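Local coordinates for cell division protein FtsI/penicillin binding protein 2 (Legionella pneumophila subsp. pneumophila ATCC 43290, PDB 4ZTK) that probably cross-links septal peptidoglycan during cell division as a D,D-transpeptidase of the penicillin-binding protein family, at residues Lys153-Glu157 / Phe158-Met162. Sequence-based numbering, arbitrary orientation.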
# COMPACT_ATOMS: atom_id res chain seq x y z
N LYS A 153 -4.67 11.70 -14.51
CA LYS A 153 -5.10 10.68 -15.46
C LYS A 153 -4.53 9.31 -15.13
O LYS A 153 -5.25 8.32 -15.07
CB LYS A 153 -4.73 11.08 -16.88
CG LYS A 153 -4.88 9.95 -17.89
CD LYS A 153 -4.66 10.45 -19.32
CE LYS A 153 -4.68 9.29 -20.31
NZ LYS A 153 -3.61 8.29 -20.01
N LYS A 154 -3.22 9.25 -14.92
CA LYS A 154 -2.56 7.97 -14.69
C LYS A 154 -2.97 7.35 -13.36
O LYS A 154 -3.17 6.14 -13.27
CB LYS A 154 -1.04 8.08 -14.83
CG LYS A 154 -0.31 6.74 -14.77
CD LYS A 154 -0.79 5.79 -15.86
CE LYS A 154 -0.52 6.35 -17.25
NZ LYS A 154 -1.13 5.50 -18.30
N LEU A 155 -3.10 8.17 -12.32
CA LEU A 155 -3.52 7.63 -11.02
C LEU A 155 -4.98 7.17 -11.05
O LEU A 155 -5.35 6.21 -10.38
CB LEU A 155 -3.28 8.63 -9.89
CG LEU A 155 -1.99 8.37 -9.10
CD1 LEU A 155 -0.76 8.47 -9.99
CD2 LEU A 155 -1.88 9.30 -7.90
N THR A 156 -5.80 7.86 -11.85
CA THR A 156 -7.18 7.45 -12.03
C THR A 156 -7.22 6.08 -12.69
O THR A 156 -7.98 5.20 -12.28
CB THR A 156 -7.97 8.48 -12.87
OG1 THR A 156 -8.16 9.68 -12.10
CG2 THR A 156 -9.34 7.93 -13.29
N GLU A 157 -6.37 5.89 -13.69
CA GLU A 157 -6.25 4.60 -14.37
C GLU A 157 -5.78 3.48 -13.45
O GLU A 157 -6.08 2.31 -13.69
CB GLU A 157 -5.33 4.72 -15.58
CG GLU A 157 -5.95 5.50 -16.73
CD GLU A 157 -5.01 5.66 -17.90
OE1 GLU A 157 -5.38 6.36 -18.87
OE2 GLU A 157 -3.90 5.09 -17.87
N PHE A 158 -5.04 3.83 -12.40
CA PHE A 158 -4.62 2.85 -11.39
C PHE A 158 -5.72 2.53 -10.37
O PHE A 158 -5.52 1.70 -9.48
CB PHE A 158 -3.37 3.32 -10.65
CG PHE A 158 -2.08 2.96 -11.33
CD1 PHE A 158 -1.68 1.64 -11.43
CD2 PHE A 158 -1.26 3.95 -11.86
CE1 PHE A 158 -0.49 1.30 -12.05
CE2 PHE A 158 -0.06 3.62 -12.48
CZ PHE A 158 0.32 2.30 -12.58
N GLY A 159 -6.85 3.21 -10.48
CA GLY A 159 -7.98 2.96 -9.60
C GLY A 159 -8.10 3.95 -8.46
O GLY A 159 -8.88 3.73 -7.52
N PHE A 160 -7.35 5.05 -8.52
CA PHE A 160 -7.43 6.07 -7.49
C PHE A 160 -8.46 7.15 -7.81
O PHE A 160 -8.58 7.60 -8.96
CB PHE A 160 -6.06 6.71 -7.24
CG PHE A 160 -5.06 5.78 -6.62
CD1 PHE A 160 -5.06 5.57 -5.25
CD2 PHE A 160 -4.13 5.11 -7.40
CE1 PHE A 160 -4.15 4.71 -4.66
CE2 PHE A 160 -3.22 4.24 -6.82
CZ PHE A 160 -3.22 4.04 -5.45
N ASP A 161 -9.19 7.58 -6.79
CA ASP A 161 -10.12 8.69 -6.89
C ASP A 161 -9.34 10.01 -6.90
O ASP A 161 -8.86 10.46 -5.86
CB ASP A 161 -11.08 8.66 -5.71
CG ASP A 161 -12.10 9.79 -5.73
OD1 ASP A 161 -12.02 10.71 -6.57
OD2 ASP A 161 -13.00 9.75 -4.87
N MSE A 162 -9.23 10.63 -8.06
CA MSE A 162 -8.57 11.93 -8.17
C MSE A 162 -9.60 13.02 -8.40
O MSE A 162 -9.30 14.06 -8.99
CB MSE A 162 -7.55 11.90 -9.30
CG MSE A 162 -6.59 10.73 -9.21
SE MSE A 162 -5.49 10.79 -7.59
CE MSE A 162 -4.30 12.24 -8.11
O HOH W 1 -10.50 9.89 -10.33
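Leu155 O is gripped by two backbone amides. Phe160 N donates the straighter bond to Leu155 O, at 3.0 Å; Phe158 N adds a weak one. At the next carbonyl, Gly159 N donates to Thr156 O at 2.9 Å, from well above the carbonyl plane. Gly159 has a positive phi (100°), which turns the chain back over the helix end. Phe160 follows, and its ring presents an edge to Leu155 O, with CD2 at 3.4 Å. The Leu155 side chain meets the selenomethionine Met162, CD2 lying 3.8 Å from CE. Bends at chi2 (-63°) and chi3 of Met162 bring SE and CE against Leu155 CB and CD2. Thr156 OG1 accepts a hydrogen bond from a water that in turn accepts one from Met162 N; OG1 is also hydrogen-bonded to Arg152 O, in the preceding turn. The Glu157 carboxylate forms salt bridges with two lysines, Lys153 NZ at OE1 (2.9 Å) and Lys154 NZ at OE2 (2.8 Å); Lys154 NZ also hydrogen-bonds Ile213 O. The Lys154 CG rests against CE2 of Phe158. Both phenylalanines meet Phe85 of helix 83-92 edge-to-face, and helix 189-200 also packs on them. This is a Schellman motif, closing helix 148-157 in the helical part of the transpeptidase domain.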